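Local coordinates for hypothetical protein EF2904 (Enterococcus faecalis, PDB 2AZ4) that binds two zinc ions in a metallo-beta-lactamase fold and may act as an RNA-binding exonuclease, as its family suggests, although its exact activity is not established, at residues D49-L54 / R99-Y103; R277-E282 / K325-Q331; E396-P402 / N413-I419. All coordinates share one frame; numbering follows the deposited sequence.

Interaction 1 (D49-L54 / R99-Y103); sequences DHIETL and RMINY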
loop_
_atom_site.group_PDB
_atom_site.type_symbol
_atom_site.label_atom_id
_atom_site.label_comp_id
_atom_site.label_asym_id
_atom_site.label_seq_id
_atom_site.Cartn_x
_atom_site.Cartn_y
_atom_site.Cartn_z
ATOM N N ASP A 49 -12.656 -16.990 -1.671
ATOM C CA ASP A 49 -11.496 -16.673 -0.825
ATOM C C ASP A 49 -11.531 -17.419 0.504
ATOM O O ASP A 49 -10.872 -17.016 1.477
ATOM C CB ASP A 49 -11.454 -15.180 -0.525
ATOM C CG ASP A 49 -10.835 -14.354 -1.658
ATOM O OD1 ASP A 49 -9.963 -14.849 -2.393
ATOM O OD2 ASP A 49 -11.203 -13.173 -1.794
ATOM N N HIS A 50 -12.299 -18.499 0.561
ATOM C CA HIS A 50 -12.279 -19.384 1.731
ATOM C C HIS A 50 -10.826 -19.769 2.027
ATOM O O HIS A 50 -10.042 -20.005 1.101
ATOM C CB HIS A 50 -13.100 -20.642 1.435
ATOM C CG HIS A 50 -13.300 -21.542 2.613
ATOM N ND1 HIS A 50 -14.541 -21.755 3.183
ATOM C CD2 HIS A 50 -12.428 -22.303 3.319
ATOM C CE1 HIS A 50 -14.423 -22.608 4.187
ATOM N NE2 HIS A 50 -13.148 -22.944 4.299
ATOM N N ILE A 51 -10.471 -19.827 3.308
ATOM C CA ILE A 51 -9.105 -20.181 3.710
ATOM C C ILE A 51 -8.559 -21.457 3.025
ATOM O O ILE A 51 -7.434 -21.468 2.534
ATOM C CB ILE A 51 -8.928 -20.186 5.250
ATOM C CG1 ILE A 51 -7.434 -20.282 5.621
ATOM C CG2 ILE A 51 -9.826 -21.239 5.917
ATOM C CD1 ILE A 51 -6.990 -19.216 6.597
ATOM N N GLU A 52 -9.377 -22.499 2.938
ATOM C CA GLU A 52 -8.987 -23.762 2.291
ATOM C C GLU A 52 -8.618 -23.579 0.828
ATOM O O GLU A 52 -7.666 -24.180 0.331
ATOM C CB GLU A 52 -10.126 -24.776 2.399
ATOM C CG GLU A 52 -9.894 -25.867 3.436
ATOM C CD GLU A 52 -10.169 -25.419 4.856
ATOM O OE1 GLU A 52 -11.150 -24.663 5.067
ATOM O OE2 GLU A 52 -9.413 -25.841 5.769
ATOM N N THR A 53 -9.387 -22.747 0.141
ATOM C CA THR A 53 -9.166 -22.455 -1.260
ATOM C C THR A 53 -7.823 -21.757 -1.412
ATOM O O THR A 53 -7.027 -22.122 -2.277
ATOM C CB THR A 53 -10.331 -21.606 -1.830
ATOM O OG1 THR A 53 -11.563 -22.308 -1.603
ATOM C CG2 THR A 53 -10.173 -21.358 -3.321
ATOM N N LEU A 54 -7.576 -20.776 -0.544
ATOM C CA LEU A 54 -6.324 -20.026 -0.539
ATOM C C LEU A 54 -5.135 -20.906 -0.158
ATOM O O LEU A 54 -4.064 -20.778 -0.739
ATOM C CB LEU A 54 -6.416 -18.791 0.383
ATOM C CG LEU A 54 -7.464 -17.700 0.073
ATOM C CD1 LEU A 54 -7.394 -16.617 1.144
ATOM C CD2 LEU A 54 -7.278 -17.101 -1.305
ATOM N N ARG A 99 -4.509 -7.858 2.749
ATOM C CA ARG A 99 -5.749 -8.451 2.242
ATOM C C ARG A 99 -6.413 -9.454 3.189
ATOM O O ARG A 99 -7.636 -9.534 3.235
ATOM C CB ARG A 99 -5.526 -9.099 0.884
ATOM C CG ARG A 99 -6.793 -9.453 0.167
ATOM C CD ARG A 99 -6.557 -9.987 -1.231
ATOM N NE ARG A 99 -7.869 -10.410 -1.660
ATOM C CZ ARG A 99 -8.229 -11.639 -1.979
ATOM N NH1 ARG A 99 -7.353 -12.643 -2.058
ATOM N NH2 ARG A 99 -9.489 -11.826 -2.289
ATOM N N MET A 100 -5.631 -10.234 3.924
ATOM C CA MET A 100 -6.238 -11.265 4.758
ATOM C C MET A 100 -6.291 -10.987 6.254
ATOM O O MET A 100 -6.490 -11.930 7.031
ATOM C CB MET A 100 -5.642 -12.672 4.469
ATOM C CG MET A 100 -4.224 -12.932 4.984
ATOM S SD MET A 100 -3.745 -14.692 4.956
ATOM C CE MET A 100 -2.050 -14.533 5.538
ATOM N N ILE A 101 -6.145 -9.726 6.686
ATOM C CA ILE A 101 -6.083 -9.484 8.141
ATOM C C ILE A 101 -7.338 -10.014 8.883
ATOM O O ILE A 101 -7.249 -10.397 10.050
ATOM C CB ILE A 101 -5.797 -8.012 8.542
ATOM C CG1 ILE A 101 -6.861 -7.058 7.951
ATOM C CG2 ILE A 101 -4.342 -7.616 8.160
ATOM C CD1 ILE A 101 -6.888 -5.737 8.665
ATOM N N ASN A 102 -8.486 -10.084 8.198
ATOM C CA ASN A 102 -9.697 -10.569 8.877
ATOM C C ASN A 102 -9.632 -12.052 9.220
ATOM O O ASN A 102 -10.422 -12.539 10.039
ATOM C CB ASN A 102 -10.965 -10.294 8.082
ATOM C CG ASN A 102 -11.396 -8.839 8.138
ATOM O OD1 ASN A 102 -12.110 -8.353 7.240
ATOM N ND2 ASN A 102 -11.025 -8.154 9.191
ATOM N N TYR A 103 -8.687 -12.760 8.606
ATOM C CA TYR A 103 -8.464 -14.174 8.955
ATOM C C TYR A 103 -7.510 -14.364 10.136
ATOM O O TYR A 103 -7.335 -15.482 10.641
ATOM C CB TYR A 103 -7.947 -14.953 7.741
ATOM C CG TYR A 103 -9.003 -15.302 6.714
ATOM C CD1 TYR A 103 -10.367 -15.023 6.927
ATOM C CD2 TYR A 103 -8.634 -15.919 5.518
ATOM C CE1 TYR A 103 -11.336 -15.368 5.954
ATOM C CE2 TYR A 103 -9.577 -16.270 4.564
ATOM C CZ TYR A 103 -10.915 -15.994 4.776
ATOM O OH TYR A 103 -11.822 -16.360 3.789
#
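Tyr103 reaches across to Asp49 with its hydroxyl and, on the way, slides its ring past Ile51. The OH donates to Asp49 O at 2.6 Å, a short bond. The carbonyl oxygen lies near the ring plane at the edge of the phenol, whereas the hydroxyl stands above the carbonyl plane, 44° out of it. Ile51 and Tyr103 run alongside each other in opposite senses, which puts Ile51 CD1 3.8 Å from Tyr103 CD2. Leu54 crosses the tyrosine at about a right angle, and its CD1 comes to 4.1 Å from Tyr103 CE2. The hydroxyl is therefore held by a polar bond while the CD2-CE2 side of the ring rests on two aliphatic side chains. Ile51 also touches Tyr67, and Tyr103 also touches Ile131.

A second, charged link joins Asp49 to Arg99. The arginine chain is extended from CG to NE, with CG trans to the backbone nitrogen (chi1 -167°), and this brings the edge of the guanidinium to the carboxylate, with Asp49 OD1 in its plane. The two charged groups pair as a salt bridge whose detail is uncertain, because Asp49 OD2 and Arg99 NH2 are modelled too close together; as modelled, their planes are 66° apart. Arg99 NH1 makes a weak hydrogen bond of 3.4 Å to Asp49 OD1, and Thr38 OG1 gives NH1 another partner.

The contact thus ties the N-terminal end of helix 51-56, N-capped at His50, to the chain just after the HxHxDH motif typical of the metallo-beta-lactamase fold, whose Asp96 and His97 bind zinc.

Interaction 2 (R277-E282 / K325-Q331); sequences RTVVLE and KTDYLWQ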
loop_
_atom_site.group_PDB
_atom_site.type_symbol
_atom_site.label_atom_id
_atom_site.label_comp_id
_atom_site.label_asym_id
_atom_site.label_seq_id
_atom_site.Cartn_x
_atom_site.Cartn_y
_atom_site.Cartn_z
ATOM N N ARG A 277 -7.626 26.044 -9.325
ATOM C CA ARG A 277 -9.092 25.888 -9.232
ATOM C C ARG A 277 -9.462 25.254 -7.906
ATOM O O ARG A 277 -8.723 24.407 -7.398
ATOM C CB ARG A 277 -9.638 24.974 -10.337
ATOM C CG ARG A 277 -9.561 25.514 -11.740
ATOM C CD ARG A 277 -10.157 24.503 -12.674
ATOM N NE ARG A 277 -9.972 24.849 -14.077
ATOM C CZ ARG A 277 -10.774 24.440 -15.059
ATOM N NH1 ARG A 277 -11.817 23.646 -14.805
ATOM N NH2 ARG A 277 -10.527 24.818 -16.299
ATOM N N THR A 278 -10.620 25.645 -7.368
ATOM C CA THR A 278 -11.208 24.994 -6.208
ATOM C C THR A 278 -11.363 23.503 -6.454
ATOM O O THR A 278 -11.994 23.096 -7.415
ATOM C CB THR A 278 -12.609 25.551 -5.899
ATOM O OG1 THR A 278 -12.529 26.960 -5.666
ATOM C CG2 THR A 278 -13.209 24.858 -4.685
ATOM N N VAL A 279 -10.815 22.700 -5.558
ATOM C CA VAL A 279 -10.907 21.248 -5.649
ATOM C C VAL A 279 -12.190 20.740 -5.015
ATOM O O VAL A 279 -12.580 21.225 -3.952
ATOM C CB VAL A 279 -9.698 20.576 -4.955
ATOM C CG1 VAL A 279 -9.787 19.060 -5.046
ATOM C CG2 VAL A 279 -8.398 21.066 -5.601
ATOM N N VAL A 280 -12.820 19.754 -5.673
ATOM C CA VAL A 280 -14.009 19.074 -5.144
ATOM C C VAL A 280 -13.766 17.566 -5.200
ATOM O O VAL A 280 -13.487 17.010 -6.261
ATOM C CB VAL A 280 -15.306 19.459 -5.932
ATOM C CG1 VAL A 280 -16.546 18.928 -5.237
ATOM C CG2 VAL A 280 -15.418 20.962 -6.071
ATOM N N LEU A 281 -13.857 16.905 -4.065
ATOM C CA LEU A 281 -13.598 15.460 -4.019
ATOM C C LEU A 281 -14.901 14.654 -3.850
ATOM O O LEU A 281 -15.917 15.187 -3.389
ATOM C CB LEU A 281 -12.608 15.112 -2.891
ATOM C CG LEU A 281 -11.173 15.699 -2.882
ATOM C CD1 LEU A 281 -10.282 15.189 -1.726
ATOM C CD2 LEU A 281 -10.455 15.459 -4.211
ATOM N N GLU A 282 -14.857 13.374 -4.212
ATOM C CA GLU A 282 -15.942 12.470 -3.879
ATOM C C GLU A 282 -16.013 12.434 -2.353
ATOM O O GLU A 282 -14.992 12.566 -1.699
ATOM C CB GLU A 282 -15.661 11.082 -4.478
ATOM C CG GLU A 282 -16.754 10.051 -4.209
ATOM C CD GLU A 282 -16.516 9.321 -2.899
ATOM O OE1 GLU A 282 -15.350 9.288 -2.471
ATOM O OE2 GLU A 282 -17.471 8.800 -2.278
ATOM N N LYS A 325 -16.708 24.543 -16.320
ATOM C CA LYS A 325 -15.609 24.673 -17.266
ATOM C C LYS A 325 -14.497 25.570 -16.747
ATOM O O LYS A 325 -13.443 25.687 -17.376
ATOM C CB LYS A 325 -16.121 25.222 -18.603
ATOM C CG LYS A 325 -17.024 24.259 -19.353
ATOM C CD LYS A 325 -17.257 24.705 -20.798
ATOM C CE LYS A 325 -16.074 24.378 -21.696
ATOM N NZ LYS A 325 -16.416 24.554 -23.142
ATOM N N THR A 326 -14.703 26.200 -15.600
ATOM C CA THR A 326 -13.741 27.210 -15.152
ATOM C C THR A 326 -13.342 27.154 -13.683
ATOM O O THR A 326 -12.222 27.541 -13.344
ATOM C CB THR A 326 -14.257 28.645 -15.426
ATOM O OG1 THR A 326 -15.497 28.844 -14.732
ATOM C CG2 THR A 326 -14.456 28.869 -16.925
ATOM N N ASP A 327 -14.250 26.691 -12.827
ATOM C CA ASP A 327 -14.131 26.908 -11.380
ATOM C C ASP A 327 -13.567 25.737 -10.611
ATOM O O ASP A 327 -12.905 25.937 -9.589
ATOM C CB ASP A 327 -15.479 27.271 -10.753
ATOM C CG ASP A 327 -15.958 28.673 -11.130
ATOM O OD1 ASP A 327 -15.421 29.307 -12.057
ATOM O OD2 ASP A 327 -16.910 29.135 -10.497
ATOM N N TYR A 328 -13.843 24.516 -11.070
ATOM C CA TYR A 328 -13.438 23.357 -10.288
ATOM C C TYR A 328 -12.461 22.419 -10.975
ATOM O O TYR A 328 -12.511 22.226 -12.194
ATOM C CB TYR A 328 -14.664 22.547 -9.851
ATOM C CG TYR A 328 -15.672 23.386 -9.123
ATOM C CD1 TYR A 328 -15.404 23.867 -7.838
ATOM C CD2 TYR A 328 -16.896 23.696 -9.715
ATOM C CE1 TYR A 328 -16.326 24.660 -7.161
ATOM C CE2 TYR A 328 -17.836 24.483 -9.051
ATOM C CZ TYR A 328 -17.545 24.950 -7.782
ATOM O OH TYR A 328 -18.458 25.704 -7.120
ATOM N N LEU A 329 -11.606 21.808 -10.150
ATOM C CA LEU A 329 -10.943 20.585 -10.508
ATOM C C LEU A 329 -11.638 19.559 -9.623
ATOM O O LEU A 329 -11.573 19.662 -8.406
ATOM C CB LEU A 329 -9.444 20.660 -10.187
ATOM C CG LEU A 329 -8.716 19.306 -10.240
ATOM C CD1 LEU A 329 -8.472 18.825 -11.688
ATOM C CD2 LEU A 329 -7.420 19.297 -9.440
ATOM N N TRP A 330 -12.329 18.590 -10.217
ATOM C CA TRP A 330 -13.056 17.613 -9.400
ATOM C C TRP A 330 -12.719 16.148 -9.638
ATOM O O TRP A 330 -12.276 15.762 -10.707
ATOM C CB TRP A 330 -14.565 17.838 -9.440
ATOM C CG TRP A 330 -15.266 17.746 -10.811
ATOM C CD1 TRP A 330 -15.341 18.732 -11.757
ATOM C CD2 TRP A 330 -16.049 16.646 -11.313
ATOM N NE1 TRP A 330 -16.104 18.305 -12.836
ATOM C CE2 TRP A 330 -16.541 17.025 -12.591
ATOM C CE3 TRP A 330 -16.360 15.367 -10.820
ATOM C CZ2 TRP A 330 -17.344 16.171 -13.379
ATOM C CZ3 TRP A 330 -17.157 14.495 -11.622
ATOM C CH2 TRP A 330 -17.647 14.918 -12.873
ATOM N N GLN A 331 -12.918 15.337 -8.609
ATOM C CA GLN A 331 -12.523 13.942 -8.660
ATOM C C GLN A 331 -13.651 13.139 -9.306
ATOM O O GLN A 331 -14.742 13.012 -8.732
ATOM C CB GLN A 331 -12.233 13.434 -7.242
ATOM C CG GLN A 331 -11.975 11.916 -7.116
ATOM C CD GLN A 331 -11.866 11.439 -5.669
ATOM O OE1 GLN A 331 -12.306 12.128 -4.760
ATOM N NE2 GLN A 331 -11.290 10.233 -5.453
HETATM O O HOH W 1 -12.422 8.101 -3.556
#
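Residues Thr278 to Val280 pair in parallel with Tyr328 to Trp330, the short strand axes approaching to 4.6 Å and inclined by 18°. Their backbone bonds alternate: Leu329 N donates to Thr278 O, Val280 N to Leu329 O, and Gln331 N to Val280 O.

On one face Val280, Tyr328 and Trp330 pack against Leu321 of helix 318-323. Val280 CG2 lies only 3.4 Å from Tyr328 CD1, approaching the ring obliquely, and Thr278 sits beside the tyrosine pointing the same way. Trp330 meets Val280 through its CB, at 3.9 Å from Val280 CB; with chi1 at 60° its indole is carried off toward Leu321 and Leu322. On the other face Val279 and Leu329 pack against helix 265-274. This sandwich of helices about a six-stranded parallel sheet forms a separate alpha/beta unit, reminiscent of the beta-CASP domains inserted into nucleases of this superfamily.

Side chains take over the bonding at both ends. Arg277 NH1 donates to Tyr328 O at 3.1 Å (N-H...O 164°), the oxygen lying in the guanidinium plane while Thr326 O sits over one face of the group; NH2 is bonded to Arg254 O. At the far end Gln331, extended beyond CG, presents OE1 to Glu282 N at 2.9 Å, and its NE2 turns to Asn259 OD1. Glu282 itself caps helix 283-293, OE1 accepting from Met285 N while OE2 accepts from Asn284 ND2.

Interaction 3 (E396-P402 / N413-I419); sequences EPQVLVP and NPYGERI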
loop_
_atom_site.group_PDB
_atom_site.type_symbol
_atom_site.label_atom_id
_atom_site.label_comp_id
_atom_site.label_asym_id
_atom_site.label_seq_id
_atom_site.Cartn_x
_atom_site.Cartn_y
_atom_site.Cartn_z
ATOM N N GLU A 396 24.240 -0.131 4.603
ATOM C CA GLU A 396 25.407 -1.044 4.621
ATOM C C GLU A 396 25.042 -2.325 5.383
ATOM O O GLU A 396 25.562 -2.579 6.479
ATOM C CB GLU A 396 26.678 -0.367 5.187
ATOM C CG GLU A 396 27.075 0.982 4.525
ATOM C CD GLU A 396 28.431 1.500 5.030
ATOM O OE1 GLU A 396 29.411 0.733 4.929
ATOM O OE2 GLU A 396 28.526 2.655 5.543
ATOM N N PRO A 397 24.105 -3.116 4.817
ATOM C CA PRO A 397 23.628 -4.314 5.489
ATOM C C PRO A 397 24.701 -5.417 5.445
ATOM O O PRO A 397 25.392 -5.567 4.439
ATOM C CB PRO A 397 22.409 -4.717 4.650
ATOM C CG PRO A 397 22.735 -4.242 3.279
ATOM C CD PRO A 397 23.449 -2.932 3.506
ATOM N N GLN A 398 24.835 -6.156 6.547
ATOM C CA GLN A 398 25.774 -7.259 6.610
ATOM C C GLN A 398 25.309 -8.361 5.669
ATOM O O GLN A 398 26.110 -8.953 4.931
ATOM C CB GLN A 398 25.899 -7.761 8.041
ATOM C CG GLN A 398 26.491 -6.739 9.010
ATOM C CD GLN A 398 26.457 -7.214 10.441
ATOM O OE1 GLN A 398 26.909 -8.310 10.746
ATOM N NE2 GLN A 398 25.899 -6.398 11.329
ATOM N N VAL A 399 24.003 -8.623 5.698
ATOM C CA VAL A 399 23.369 -9.573 4.800
ATOM C C VAL A 399 22.108 -8.929 4.225
ATOM O O VAL A 399 21.294 -8.369 4.965
ATOM C CB VAL A 399 22.967 -10.890 5.511
ATOM C CG1 VAL A 399 22.408 -11.872 4.492
ATOM C CG2 VAL A 399 24.161 -11.529 6.277
ATOM N N LEU A 400 21.964 -9.018 2.908
ATOM C CA LEU A 400 20.811 -8.480 2.184
ATOM C C LEU A 400 19.926 -9.625 1.712
ATOM O O LEU A 400 20.429 -10.604 1.129
ATOM C CB LEU A 400 21.311 -7.663 0.983
ATOM C CG LEU A 400 20.546 -6.576 0.194
ATOM C CD1 LEU A 400 20.404 -6.951 -1.260
ATOM C CD2 LEU A 400 19.221 -6.057 0.804
ATOM N N VAL A 401 18.612 -9.510 1.957
ATOM C CA VAL A 401 17.652 -10.475 1.441
ATOM C C VAL A 401 16.630 -9.785 0.523
ATOM O O VAL A 401 15.699 -9.160 1.036
ATOM C CB VAL A 401 16.864 -11.176 2.605
ATOM C CG1 VAL A 401 15.962 -12.300 2.063
ATOM C CG2 VAL A 401 17.787 -11.695 3.651
ATOM N N PRO A 402 16.795 -9.867 -0.821
ATOM C CA PRO A 402 15.725 -9.330 -1.655
ATOM C C PRO A 402 14.409 -10.091 -1.474
ATOM O O PRO A 402 14.400 -11.335 -1.378
ATOM C CB PRO A 402 16.258 -9.515 -3.079
ATOM C CG PRO A 402 17.774 -9.614 -2.902
ATOM C CD PRO A 402 17.915 -10.366 -1.643
ATOM N N ASN A 413 24.457 -6.381 -2.819
ATOM C CA ASN A 413 25.031 -5.855 -1.591
ATOM C C ASN A 413 26.571 -5.735 -1.675
ATOM O O ASN A 413 27.275 -6.699 -1.387
ATOM C CB ASN A 413 24.642 -6.741 -0.413
ATOM C CG ASN A 413 25.053 -6.159 0.921
ATOM O OD1 ASN A 413 25.339 -4.956 1.047
ATOM N ND2 ASN A 413 25.060 -7.005 1.949
ATOM N N PRO A 414 27.083 -4.552 -2.080
ATOM C CA PRO A 414 28.522 -4.272 -2.044
ATOM C C PRO A 414 29.134 -4.406 -0.651
ATOM O O PRO A 414 30.334 -4.583 -0.536
ATOM C CB PRO A 414 28.604 -2.801 -2.493
ATOM C CG PRO A 414 27.381 -2.589 -3.308
ATOM C CD PRO A 414 26.326 -3.403 -2.626
ATOM N N TYR A 415 28.314 -4.341 0.388
ATOM C CA TYR A 415 28.807 -4.190 1.742
ATOM C C TYR A 415 28.911 -5.489 2.516
ATOM O O TYR A 415 29.447 -5.510 3.620
ATOM C CB TYR A 415 27.930 -3.169 2.488
ATOM C CG TYR A 415 27.874 -1.885 1.719
ATOM C CD1 TYR A 415 28.934 -0.980 1.781
ATOM C CD2 TYR A 415 26.810 -1.607 0.853
ATOM C CE1 TYR A 415 28.924 0.192 1.039
ATOM C CE2 TYR A 415 26.793 -0.430 0.094
ATOM C CZ TYR A 415 27.859 0.463 0.200
ATOM O OH TYR A 415 27.882 1.634 -0.524
ATOM N N GLY A 416 28.414 -6.570 1.942
ATOM C CA GLY A 416 28.372 -7.842 2.663
ATOM C C GLY A 416 27.847 -8.953 1.799
ATOM O O GLY A 416 28.136 -9.012 0.603
ATOM N N GLU A 417 27.068 -9.838 2.408
ATOM C CA GLU A 417 26.567 -11.020 1.725
ATOM C C GLU A 417 25.118 -10.835 1.273
ATOM O O GLU A 417 24.490 -9.808 1.562
ATOM C CB GLU A 417 26.723 -12.265 2.614
ATOM C CG GLU A 417 28.057 -13.018 2.429
ATOM C CD GLU A 417 28.107 -13.899 1.159
ATOM O OE1 GLU A 417 27.087 -13.981 0.411
ATOM O OE2 GLU A 417 29.179 -14.522 0.917
ATOM N N ARG A 418 24.615 -11.822 0.536
ATOM C CA ARG A 418 23.254 -11.811 0.038
ATOM C C ARG A 418 22.651 -13.203 0.105
ATOM O O ARG A 418 23.344 -14.198 -0.142
ATOM C CB ARG A 418 23.215 -11.300 -1.398
ATOM C CG ARG A 418 21.812 -11.162 -1.961
ATOM C CD ARG A 418 21.853 -10.582 -3.347
ATOM N NE ARG A 418 22.389 -11.526 -4.321
ATOM C CZ ARG A 418 22.527 -11.267 -5.622
ATOM N NH1 ARG A 418 22.171 -10.088 -6.117
ATOM N NH2 ARG A 418 23.019 -12.193 -6.437
ATOM N N ILE A 419 21.360 -13.258 0.442
ATOM C CA ILE A 419 20.577 -14.490 0.422
ATOM C C ILE A 419 19.358 -14.274 -0.455
ATOM O O ILE A 419 18.599 -13.323 -0.240
ATOM C CB ILE A 419 20.080 -14.882 1.836
ATOM C CG1 ILE A 419 21.254 -15.320 2.712
ATOM C CG2 ILE A 419 19.018 -15.994 1.744
ATOM C CD1 ILE A 419 20.908 -15.504 4.172
#
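Asn413 lies against Leu400 and Pro397, and its side chain can be traced atom by atom. CB rests 3.7 Å from Leu400 CB. From there CG, trans to the backbone nitrogen (chi1 -173°), turns the amide toward Pro397. OD1 passes beside the proline ring, 3.5 Å from Pro397 CG, and accepts from Tyr415 N at 3.1 Å; this is an Asx turn, set at the start of the type I beta turn from Asn413 to Gly416. ND2 spends both hydrogens in its own amide plane, one on Pro397 O at 2.9 Å and one, almost straight at 176°, on Glu417 O. The latter oxygen also takes Leu400 N, and its two donors approach from opposite faces of the carbonyl plane.

After the turn the chain enters strand 417-418, the edge strand of one sheet of the metallo-beta-lactamase sandwich. It runs parallel to strand 399-403, which leads into the zinc ligand His404. The pairing is carried by Glu417 N to Gln398 O, Leu400 N to Glu417 O and Ile419 N to Leu400 O.

At the turn end, Glu396 CG sits over one face of the Tyr415 ring in a CH-pi contact, 4.0 Å from the centroid, while Pro414 CB lies over the opposite face, toward its rim. At the other end Val399 CG1 meets Ile419 CD1 at 3.9 Å. Arg418 bends at chi3, and its NH1 bonds Glu409 O and Leu411 O.

The three contacts follow one another along the chain without interleaving, and none touches another. Interactions 1 and 3 belong to the zinc-binding metallo-beta-lactamase part, their centres 33 Å apart: interaction 1 follows the Asp96 and His97 ligands in sequence, with the Arg99 side chain about 7 Å from that of Asp96, and interaction 3 lies at the edge of the sheet whose strand 399-403 leads to His404. Interaction 2 pairs two strands of the separate six-stranded parallel sheet, its centre 39 Å from that of interaction 1 and 48 Å from that of interaction 3, across the chain's centre from the latter. The chain thus leaves the lactamase fold, forms this alpha/beta unit, and returns to supply a late zinc ligand.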